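Local coordinates for protein aldehyde dehydrogenase 12 (Zea mays, PDB 6D97) that oxidises L-glutamate gamma-semialdehyde with NAD+ as cofactor, the last step of proline catabolism in plants, at residues 198-201 / 202-205; 535-538 / 539-543; 260-264 / 265-269; 413-417 / 418-422. All coordinates share one frame; numbering follows the deposited sequence.

Interaction 1 (198-201 / 202-205)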
loop_
_atom_site.group_PDB
_atom_site.type_symbol
_atom_site.label_atom_id
_atom_site.label_comp_id
_atom_site.label_asym_id
_atom_site.label_seq_id
_atom_site.Cartn_x
_atom_site.Cartn_y
_atom_site.Cartn_z
ATOM N N PHE A 198 30.474 -17.035 -4.448
ATOM C CA PHE A 198 31.787 -16.479 -4.150
ATOM C C PHE A 198 31.891 -14.993 -4.469
ATOM O O PHE A 198 32.685 -14.287 -3.837
ATOM C CB PHE A 198 32.865 -17.235 -4.932
ATOM C CG PHE A 198 32.961 -16.833 -6.380
ATOM C CD1 PHE A 198 32.155 -17.435 -7.332
ATOM C CD2 PHE A 198 33.852 -15.849 -6.787
ATOM C CE1 PHE A 198 32.238 -17.067 -8.657
ATOM C CE2 PHE A 198 33.935 -15.475 -8.112
ATOM C CZ PHE A 198 33.128 -16.085 -9.048
ATOM N N ASN A 199 31.123 -14.497 -5.441
ATOM C CA ASN A 199 31.496 -13.237 -6.076
ATOM C C ASN A 199 31.138 -12.012 -5.239
ATOM O O ASN A 199 31.799 -10.977 -5.365
ATOM C CB ASN A 199 30.873 -13.145 -7.470
ATOM C CG ASN A 199 29.366 -13.233 -7.448
ATOM O OD1 ASN A 199 28.779 -13.925 -6.619
ATOM N ND2 ASN A 199 28.728 -12.527 -8.373
ATOM N N PHE A 200 30.122 -12.095 -4.379
ATOM C CA PHE A 200 29.792 -11.010 -3.453
ATOM C C PHE A 200 29.839 -11.570 -2.038
ATOM O O PHE A 200 28.806 -11.980 -1.483
ATOM C CB PHE A 200 28.432 -10.391 -3.775
ATOM C CG PHE A 200 28.420 -9.585 -5.047
ATOM C CD1 PHE A 200 28.890 -8.279 -5.062
ATOM C CD2 PHE A 200 27.944 -10.133 -6.229
ATOM C CE1 PHE A 200 28.886 -7.536 -6.227
ATOM C CE2 PHE A 200 27.935 -9.394 -7.399
ATOM C CZ PHE A 200 28.409 -8.095 -7.398
ATOM N N PRO A 201 31.019 -11.599 -1.411
ATOM C CA PRO A 201 31.158 -12.289 -0.118
ATOM C C PRO A 201 30.460 -11.594 1.040
ATOM O O PRO A 201 30.348 -12.198 2.116
ATOM C CB PRO A 201 32.679 -12.323 0.100
ATOM C CG PRO A 201 33.291 -11.968 -1.229
ATOM C CD PRO A 201 32.303 -11.072 -1.899
ATOM N N LEU A 202 29.999 -10.358 0.872
ATOM C CA LEU A 202 29.339 -9.624 1.944
ATOM C C LEU A 202 27.908 -9.243 1.603
ATOM O O LEU A 202 26.989 -9.548 2.371
ATOM C CB LEU A 202 30.140 -8.358 2.289
ATOM C CG LEU A 202 29.525 -7.473 3.375
ATOM C CD1 LEU A 202 29.607 -8.168 4.728
ATOM C CD2 LEU A 202 30.206 -6.118 3.422
ATOM N N GLU A 203 27.695 -8.596 0.455
ATOM C CA GLU A 203 26.414 -7.956 0.165
ATOM C C GLU A 203 25.275 -8.966 0.115
ATOM O O GLU A 203 24.234 -8.773 0.753
ATOM C CB GLU A 203 26.507 -7.189 -1.153
ATOM C CG GLU A 203 25.228 -6.488 -1.565
ATOM C CD GLU A 203 25.378 -5.765 -2.890
ATOM O OE1 GLU A 203 26.525 -5.432 -3.260
ATOM O OE2 GLU A 203 24.356 -5.534 -3.566
ATOM N N ILE A 204 25.444 -10.043 -0.646
ATOM C CA ILE A 204 24.366 -11.015 -0.828
ATOM C C ILE A 204 24.066 -11.732 0.486
ATOM O O ILE A 204 22.911 -11.706 0.936
ATOM C CB ILE A 204 24.690 -12.014 -1.952
ATOM C CG1 ILE A 204 24.781 -11.300 -3.301
ATOM C CG2 ILE A 204 23.651 -13.118 -1.983
ATOM C CD1 ILE A 204 25.235 -12.200 -4.424
ATOM N N PRO A 205 25.042 -12.375 1.147
ATOM C CA PRO A 205 24.701 -13.088 2.393
ATOM C C PRO A 205 24.203 -12.183 3.509
ATOM O O PRO A 205 23.265 -12.563 4.221
ATOM C CB PRO A 205 26.013 -13.792 2.765
ATOM C CG PRO A 205 27.069 -13.072 2.019
ATOM C CD PRO A 205 26.449 -12.602 0.765
#
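Phe200 turns its carbonyl toward the chain that follows, and Phe200 O lies 3.3 Å from Pro205 CD, so the carbonyl before helix 203-214 faces the first helical turn, with no hydrogen bond between 198-201 and 202-205. A proline at 205 explains part of this: its nitrogen carries no hydrogen, and ring carbons meet the carbonyls instead, with Pro205 CG 3.4 Å from Pro201 O. With an alanine here, CG and CD would be gone, which would probably open a gap beside the carbonyl oxygens of Phe200 and Pro201. The apolar part of the contact is made by Ile204, whose CG1 branch stands beside its backbone N (chi1 -65°) and brings CD1 to 3.7 Å from Phe200 CB. The same methyl lies 3.9 Å from Phe200 CD2, at an oblique position to the ring. Glu203 runs extended alongside Phe200, pointing the same way, with ring and carboxylate planes 61° apart; Glu203 OE1 comes no nearer than 4.1 Å to Phe200 CD1. Outside the two segments, Glu148 OE1 accepts hydrogen bonds from the backbone N of both Leu202 and Glu203, placing a carboxylate at the helix start. Phe198 touches the bound NAD, and Pro205 packs on Thr196, another pocket residue. This strand-to-helix connection after strand 191-196 belongs to the Rossmann-type cofactor-binding domain of aldehyde dehydrogenases.

Interaction 2 (535-538 / 539-543)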
loop_
_atom_site.group_PDB
_atom_site.type_symbol
_atom_site.label_atom_id
_atom_site.label_comp_id
_atom_site.label_asym_id
_atom_site.label_seq_id
_atom_site.Cartn_x
_atom_site.Cartn_y
_atom_site.Cartn_z
ATOM N N GLY A 535 -18.468 -11.861 17.935
ATOM C CA GLY A 535 -19.837 -11.655 18.324
ATOM C C GLY A 535 -20.204 -10.187 18.312
ATOM O O GLY A 535 -19.448 -9.340 17.826
ATOM N N PRO A 536 -21.377 -9.848 18.868
ATOM C CA PRO A 536 -22.316 -10.757 19.541
ATOM C C PRO A 536 -23.062 -11.686 18.591
ATOM O O PRO A 536 -23.243 -11.368 17.414
ATOM C CB PRO A 536 -23.299 -9.799 20.220
ATOM C CG PRO A 536 -23.294 -8.603 19.335
ATOM C CD PRO A 536 -21.866 -8.460 18.875
ATOM N N VAL A 537 -23.451 -12.850 19.103
ATOM C CA VAL A 537 -24.415 -13.702 18.416
ATOM C C VAL A 537 -25.723 -12.924 18.454
ATOM O O VAL A 537 -26.159 -12.508 19.536
ATOM C CB VAL A 537 -24.546 -15.087 19.075
ATOM C CG1 VAL A 537 -25.661 -15.891 18.409
ATOM C CG2 VAL A 537 -23.232 -15.838 19.005
ATOM N N PRO A 538 -26.354 -12.674 17.311
ATOM C CA PRO A 538 -27.574 -11.860 17.304
ATOM C C PRO A 538 -28.609 -12.412 18.271
ATOM O O PRO A 538 -28.766 -13.626 18.417
ATOM C CB PRO A 538 -28.049 -11.950 15.851
ATOM C CG PRO A 538 -26.803 -12.223 15.071
ATOM C CD PRO A 538 -25.943 -13.079 15.955
ATOM N N GLU A 539 -29.300 -11.502 18.960
ATOM C CA GLU A 539 -30.333 -11.924 19.898
ATOM C C GLU A 539 -31.418 -12.724 19.195
ATOM O O GLU A 539 -31.997 -13.643 19.786
ATOM C CB GLU A 539 -30.939 -10.707 20.596
ATOM C CG GLU A 539 -31.167 -10.900 22.085
ATOM C CD GLU A 539 -29.867 -11.038 22.851
ATOM O OE1 GLU A 539 -29.013 -10.132 22.738
ATOM O OE2 GLU A 539 -29.696 -12.058 23.554
ATOM N N SER A 540 -31.695 -12.399 17.936
ATOM C CA SER A 540 -32.699 -13.080 17.134
ATOM C C SER A 540 -32.180 -14.358 16.490
ATOM O O SER A 540 -32.886 -14.938 15.656
ATOM C CB SER A 540 -33.223 -12.136 16.049
ATOM O OG SER A 540 -32.153 -11.607 15.281
ATOM N N TRP A 541 -30.975 -14.804 16.834
ATOM C CA TRP A 541 -30.423 -15.987 16.189
ATOM C C TRP A 541 -31.195 -17.230 16.604
ATOM O O TRP A 541 -31.466 -17.444 17.789
ATOM C CB TRP A 541 -28.945 -16.165 16.523
ATOM C CG TRP A 541 -28.345 -17.335 15.788
ATOM C CD1 TRP A 541 -27.884 -17.340 14.504
ATOM C CD2 TRP A 541 -28.166 -18.670 16.285
ATOM N NE1 TRP A 541 -27.419 -18.590 14.173
ATOM C CE2 TRP A 541 -27.581 -19.425 15.247
ATOM C CE3 TRP A 541 -28.438 -19.300 17.506
ATOM C CZ2 TRP A 541 -27.265 -20.775 15.393
ATOM C CZ3 TRP A 541 -28.119 -20.643 17.648
ATOM C CH2 TRP A 541 -27.538 -21.364 16.597
ATOM N N ALA A 542 -31.547 -18.049 15.616
ATOM C CA ALA A 542 -32.202 -19.326 15.841
ATOM C C ALA A 542 -31.556 -20.363 14.941
ATOM O O ALA A 542 -31.260 -20.083 13.776
ATOM C CB ALA A 542 -33.709 -19.254 15.562
ATOM N N LEU A 543 -31.335 -21.553 15.499
ATOM C CA LEU A 543 -30.715 -22.679 14.812
ATOM C C LEU A 543 -31.316 -22.866 13.427
ATOM O O LEU A 543 -32.489 -23.244 13.306
ATOM C CB LEU A 543 -30.883 -23.959 15.632
ATOM C CG LEU A 543 -30.344 -25.246 15.004
ATOM C CD1 LEU A 543 -28.822 -25.254 15.040
ATOM C CD2 LEU A 543 -30.908 -26.471 15.706
#
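Pro538 and Trp541 close a type I beta turn, with Glu539 and Ser540 at its corners, in the C-terminal loop that follows strand 526-533. The hydrogen bonding across the turn is one backbone bond: Trp541 N donates to Pro538 O over 3.0 Å, with an N-H...O angle of 155°. The backbone angles of both corner residues are helix-like, in agreement with the turn type.

Apolar contact is made chiefly between Val537 and Trp541. Val537 CG1 lies 3.8 Å from Trp541 CB and 4.0 Å from Trp541 CG, touching the root of the indole. The ring itself extends beyond the turn because Trp541 CG is anti to the backbone N (chi1 -176°). Pro538 adds a looser contact, its CD being 4.3 Å from Trp541 CB.

Contacts with other chains show what the projecting indole does. It meets Tyr311 of a second subunit edge-to-face and also packs against the ring of Trp314 of that subunit, while Val537 packs on its Glu308. Just upstream, Gly535 O accepts a hydrogen bond from Gln475 NE2 of a third subunit, so this terminal loop takes part in the tetramer's interfaces.

Within the turn, the polar backbone and the apolar side chain meet closely at one point: Trp541 CB sits 3.2 Å from Pro538 O, the same oxygen that receives the Trp541 N-H.

Interaction 3 (260-264 / 265-269)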
loop_
_atom_site.group_PDB
_atom_site.type_symbol
_atom_site.label_atom_id
_atom_site.label_comp_id
_atom_site.label_asym_id
_atom_site.label_seq_id
_atom_site.Cartn_x
_atom_site.Cartn_y
_atom_site.Cartn_z
ATOM N N LYS A 260 22.933 -32.438 1.958
ATOM C CA LYS A 260 22.457 -33.393 2.953
ATOM C C LYS A 260 21.783 -32.682 4.119
ATOM O O LYS A 260 20.752 -33.144 4.624
ATOM C CB LYS A 260 23.611 -34.252 3.468
ATOM C CG LYS A 260 24.339 -35.077 2.428
ATOM C CD LYS A 260 25.432 -35.879 3.122
ATOM C CE LYS A 260 26.657 -36.070 2.247
ATOM N NZ LYS A 260 26.402 -37.004 1.121
ATOM N N LEU A 261 22.355 -31.563 4.569
ATOM C CA LEU A 261 21.762 -30.834 5.684
ATOM C C LEU A 261 20.367 -30.332 5.332
ATOM O O LEU A 261 19.455 -30.375 6.166
ATOM C CB LEU A 261 22.664 -29.672 6.093
ATOM C CG LEU A 261 22.075 -28.722 7.134
ATOM C CD1 LEU A 261 21.754 -29.464 8.422
ATOM C CD2 LEU A 261 23.027 -27.571 7.399
ATOM N N LEU A 262 20.181 -29.867 4.093
ATOM C CA LEU A 262 18.871 -29.379 3.669
ATOM C C LEU A 262 17.832 -30.490 3.696
ATOM O O LEU A 262 16.688 -30.271 4.109
ATOM C CB LEU A 262 18.958 -28.777 2.267
ATOM C CG LEU A 262 19.805 -27.518 2.069
ATOM C CD1 LEU A 262 19.843 -27.125 0.595
ATOM C CD2 LEU A 262 19.276 -26.377 2.914
ATOM N N LEU A 263 18.207 -31.688 3.255
ATOM C CA LEU A 263 17.265 -32.797 3.232
ATOM C C LEU A 263 17.078 -33.438 4.599
ATOM O O LEU A 263 16.053 -34.090 4.828
ATOM C CB LEU A 263 17.727 -33.840 2.214
ATOM C CG LEU A 263 17.663 -33.332 0.772
ATOM C CD1 LEU A 263 18.350 -34.286 -0.193
ATOM C CD2 LEU A 263 16.215 -33.107 0.367
ATOM N N GLU A 264 18.032 -33.260 5.512
ATOM C CA GLU A 264 17.911 -33.823 6.849
ATOM C C GLU A 264 17.255 -32.857 7.827
ATOM O O GLU A 264 16.481 -33.283 8.691
ATOM C CB GLU A 264 19.288 -34.237 7.372
ATOM C CG GLU A 264 19.822 -35.522 6.758
ATOM C CD GLU A 264 20.139 -36.569 7.806
ATOM O OE1 GLU A 264 21.324 -36.711 8.173
ATOM O OE2 GLU A 264 19.195 -37.238 8.278
ATOM N N ALA A 265 17.551 -31.562 7.713
ATOM C CA ALA A 265 16.964 -30.580 8.616
ATOM C C ALA A 265 15.596 -30.107 8.152
ATOM O O ALA A 265 14.826 -29.588 8.969
ATOM C CB ALA A 265 17.901 -29.380 8.774
ATOM N N ASN A 266 15.280 -30.289 6.867
ATOM C CA ASN A 266 14.035 -29.863 6.240
ATOM C C ASN A 266 13.692 -28.431 6.626
ATOM O O ASN A 266 12.686 -28.202 7.310
ATOM C CB ASN A 266 12.883 -30.794 6.629
ATOM C CG ASN A 266 13.139 -32.237 6.240
ATOM O OD1 ASN A 266 13.169 -33.123 7.094
ATOM N ND2 ASN A 266 13.321 -32.483 4.946
ATOM N N PRO A 267 14.496 -27.446 6.227
ATOM C CA PRO A 267 14.129 -26.059 6.515
ATOM C C PRO A 267 12.870 -25.688 5.752
ATOM O O PRO A 267 12.586 -26.225 4.678
ATOM C CB PRO A 267 15.342 -25.262 6.030
ATOM C CG PRO A 267 15.914 -26.100 4.949
ATOM C CD PRO A 267 15.698 -27.527 5.381
ATOM N N LYS A 268 12.095 -24.771 6.327
ATOM C CA LYS A 268 10.829 -24.398 5.713
ATOM C C LYS A 268 11.007 -23.458 4.531
ATOM O O LYS A 268 10.103 -23.359 3.695
ATOM C CB LYS A 268 9.904 -23.774 6.757
ATOM C CG LYS A 268 9.406 -24.794 7.767
ATOM C CD LYS A 268 8.782 -25.979 7.045
ATOM C CE LYS A 268 9.254 -27.303 7.615
ATOM N NZ LYS A 268 8.643 -27.611 8.932
ATOM N N MET A 269 12.143 -22.773 4.445
ATOM C CA MET A 269 12.472 -21.951 3.291
ATOM C C MET A 269 13.978 -21.999 3.092
ATOM O O MET A 269 14.734 -22.017 4.064
ATOM C CB MET A 269 12.003 -20.502 3.469
ATOM C CG MET A 269 11.123 -19.990 2.332
ATOM S SD MET A 269 11.964 -19.955 0.735
ATOM C CE MET A 269 13.264 -18.768 1.066
#
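Leu261 is the first residue of 260-264 to meet the following segment, and it does so with both backbone and side chain. Its carbonyl oxygen accepts a bond from Ala265 N at 2.7 Å, with an N-H...O angle of 161°. With chi1 at 173° the side chain sets off on the far side of CB from its own backbone N, and Leu261 CD1 reaches to 3.9 Å from Ala265 CB. That methyl-to-methyl contact lies where both residues also pack on Met86 of helix 83-90.

Leu262, one residue on, meets the chain as it leaves the helix. Leu262 O accepts a weak, bent bond from Asn266 N, 3.1 Å long, and Pro267 CD lies 3.2 Å from the same oxygen. The leucine side chain and the proline ring cross at about a right angle, with Leu262 CD2 3.9 Å from Pro267 CG. Leu262 also packs on Ala193 and Ile195 of strand 191-196 and on Leu282, and its side chain is about 4 Å from the bound NAD.

These contacts form the C-terminal end of helix 255-265, in the Rossmann-type domain, where the chain turns toward strand 269-273 of the parallel sheet. Asn266 makes the break: its phi is positive, 47°, and it is the first residue beyond the helix to leave helical angles.

Leu263 O lies 3.2 Å from Asn266 ND2. Glu264, exposed like Leu263, keeps the helical backbone pattern, its N donating to Lys260 O over 2.9 Å.

Interaction 4 (413-417 / 418-422); sequences VFVPL and EEILK
Val415 and Ile420 make the tight part of this contact, crossing obliquely with Val415 CG1 3.6 Å from Ile420 CG1. With chi1 at -64°, Ile420 CG1 lies opposite its own carbonyl carbon, which directs that branch toward the incoming chain and puts Ile420 CD1 3.4 Å from Val415 O. This buried side continues outside the two segments, where Ile420 and Leu417 pack on Thr441 and Leu417 also meets helix 448-457.

Here strand 411-414 passes into the short helix 417-420, with Pro416 at the N-cap position. Pro416 O accepts a bond from Ile420 N at 3.1 Å and a weak one from Glu419 N. One residue further on, Leu421 N donates to Leu417 O over 3.3 Å.

The solvent side is looser. Glu419 CG lies 4.1 Å from Pro416 CB, and the chain then bends at chi2 toward Lys422, whose NZ forms a salt bridge with Glu419 OE1 at 3.1 Å, meeting the carboxylate from above its plane. A leucine in place of Glu419 would probably leave the Lys422 ammonium without this mate and freer to swing into solvent. Glu418 is exposed, its side chain packing on Gln447.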
loop_
_atom_site.group_PDB
_atom_site.type_symbol
_atom_site.label_atom_id
_atom_site.label_comp_id
_atom_site.label_asym_id
_atom_site.label_seq_id
_atom_site.Cartn_x
_atom_site.Cartn_y
_atom_site.Cartn_z
ATOM N N VAL A 413 33.480 -10.839 -28.652
ATOM C CA VAL A 413 33.440 -11.550 -29.925
ATOM C C VAL A 413 32.185 -11.126 -30.668
ATOM O O VAL A 413 31.075 -11.226 -30.131
ATOM C CB VAL A 413 33.469 -13.074 -29.732
ATOM C CG1 VAL A 413 33.283 -13.771 -31.069
ATOM C CG2 VAL A 413 34.772 -13.504 -29.076
ATOM N N PHE A 414 32.356 -10.649 -31.894
ATOM C CA PHE A 414 31.211 -10.351 -32.739
ATOM C C PHE A 414 30.673 -11.630 -33.362
ATOM O O PHE A 414 31.438 -12.475 -33.833
ATOM C CB PHE A 414 31.592 -9.357 -33.835
ATOM C CG PHE A 414 30.482 -9.072 -34.813
ATOM C CD1 PHE A 414 29.474 -8.173 -34.493
ATOM C CD2 PHE A 414 30.453 -9.693 -36.052
ATOM C CE1 PHE A 414 28.454 -7.903 -35.386
ATOM C CE2 PHE A 414 29.436 -9.428 -36.950
ATOM C CZ PHE A 414 28.434 -8.532 -36.616
ATOM N N VAL A 415 29.351 -11.776 -33.346
ATOM C CA VAL A 415 28.671 -12.852 -34.063
ATOM C C VAL A 415 27.486 -12.237 -34.800
ATOM O O VAL A 415 26.660 -11.560 -34.172
ATOM C CB VAL A 415 28.219 -13.976 -33.116
ATOM C CG1 VAL A 415 27.563 -15.092 -33.909
ATOM C CG2 VAL A 415 29.396 -14.515 -32.306
ATOM N N PRO A 416 27.369 -12.423 -36.116
ATOM C CA PRO A 416 26.241 -11.831 -36.847
ATOM C C PRO A 416 24.908 -12.298 -36.281
ATOM O O PRO A 416 24.746 -13.459 -35.899
ATOM C CB PRO A 416 26.453 -12.323 -38.284
ATOM C CG PRO A 416 27.912 -12.627 -38.368
ATOM C CD PRO A 416 28.295 -13.139 -37.009
ATOM N N LEU A 417 23.950 -11.367 -36.218
ATOM C CA LEU A 417 22.676 -11.647 -35.559
ATOM C C LEU A 417 21.959 -12.830 -36.195
ATOM O O LEU A 417 21.389 -13.672 -35.492
ATOM C CB LEU A 417 21.786 -10.404 -35.589
ATOM C CG LEU A 417 20.356 -10.571 -35.075
ATOM C CD1 LEU A 417 20.365 -10.993 -33.624
ATOM C CD2 LEU A 417 19.574 -9.281 -35.254
ATOM N N GLU A 418 21.978 -12.912 -37.528
ATOM C CA GLU A 418 21.263 -13.981 -38.217
ATOM C C GLU A 418 21.838 -15.353 -37.890
ATOM O O GLU A 418 21.107 -16.350 -37.908
ATOM C CB GLU A 418 21.291 -13.742 -39.724
ATOM C CG GLU A 418 20.257 -12.747 -40.215
ATOM C CD GLU A 418 20.802 -11.835 -41.293
ATOM O OE1 GLU A 418 21.433 -10.815 -40.941
ATOM O OE2 GLU A 418 20.614 -12.146 -42.490
ATOM N N GLU A 419 23.137 -15.430 -37.596
ATOM C CA GLU A 419 23.724 -16.707 -37.210
ATOM C C GLU A 419 23.381 -17.061 -35.767
ATOM O O GLU A 419 23.194 -18.239 -35.443
ATOM C CB GLU A 419 25.239 -16.673 -37.409
ATOM C CG GLU A 419 25.685 -16.269 -38.814
ATOM C CD GLU A 419 25.359 -17.316 -39.865
ATOM O OE1 GLU A 419 25.083 -18.473 -39.481
ATOM O OE2 GLU A 419 25.380 -16.978 -41.071
ATOM N N ILE A 420 23.295 -16.052 -34.895
ATOM C CA ILE A 420 22.935 -16.281 -33.495
ATOM C C ILE A 420 21.594 -17.000 -33.399
ATOM O O ILE A 420 21.434 -17.960 -32.636
ATOM C CB ILE A 420 22.912 -14.947 -32.727
ATOM C CG1 ILE A 420 24.302 -14.316 -32.684
ATOM C CG2 ILE A 420 22.376 -15.139 -31.317
ATOM C CD1 ILE A 420 24.296 -12.905 -32.159
ATOM N N LEU A 421 20.612 -16.551 -34.186
ATOM C CA LEU A 421 19.255 -17.076 -34.077
ATOM C C LEU A 421 19.147 -18.531 -34.505
ATOM O O LEU A 421 18.161 -19.193 -34.161
ATOM C CB LEU A 421 18.300 -16.221 -34.904
ATOM C CG LEU A 421 18.002 -14.872 -34.254
ATOM C CD1 LEU A 421 16.993 -14.101 -35.075
ATOM C CD2 LEU A 421 17.497 -15.076 -32.836
ATOM N N LYS A 422 20.132 -19.042 -35.232
ATOM C CA LYS A 422 20.087 -20.420 -35.687
ATOM C C LYS A 422 20.263 -21.378 -34.516
ATOM O O LYS A 422 20.907 -21.060 -33.512
ATOM C CB LYS A 422 21.163 -20.659 -36.743
ATOM C CG LYS A 422 20.945 -19.840 -38.003
ATOM C CD LYS A 422 22.120 -19.955 -38.951
ATOM C CE LYS A 422 21.665 -19.785 -40.387
ATOM N NZ LYS A 422 22.515 -18.843 -41.164
#

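Overall arrangement
Interactions 1 and 3 belong to the cofactor-binding region, their centres 22 Å apart and their nearest atoms about 12 Å apart. Both relate to the same bound NAD: Phe198 of interaction 1 is in its pocket, and Leu262 of interaction 3 also approaches it. Both also pack on strand 191-196 of the five-stranded parallel sheet. Interaction 4 lies at strand 411-414 of a different sheet, the seven-stranded mixed one, its centre 34 Å from that of interaction 1, and away from the cofactor. Interaction 2 is remote, 60 Å from interaction 1 and 74 Å from interaction 4 between centres. It nevertheless shares with interaction 3 contact with a second subunit.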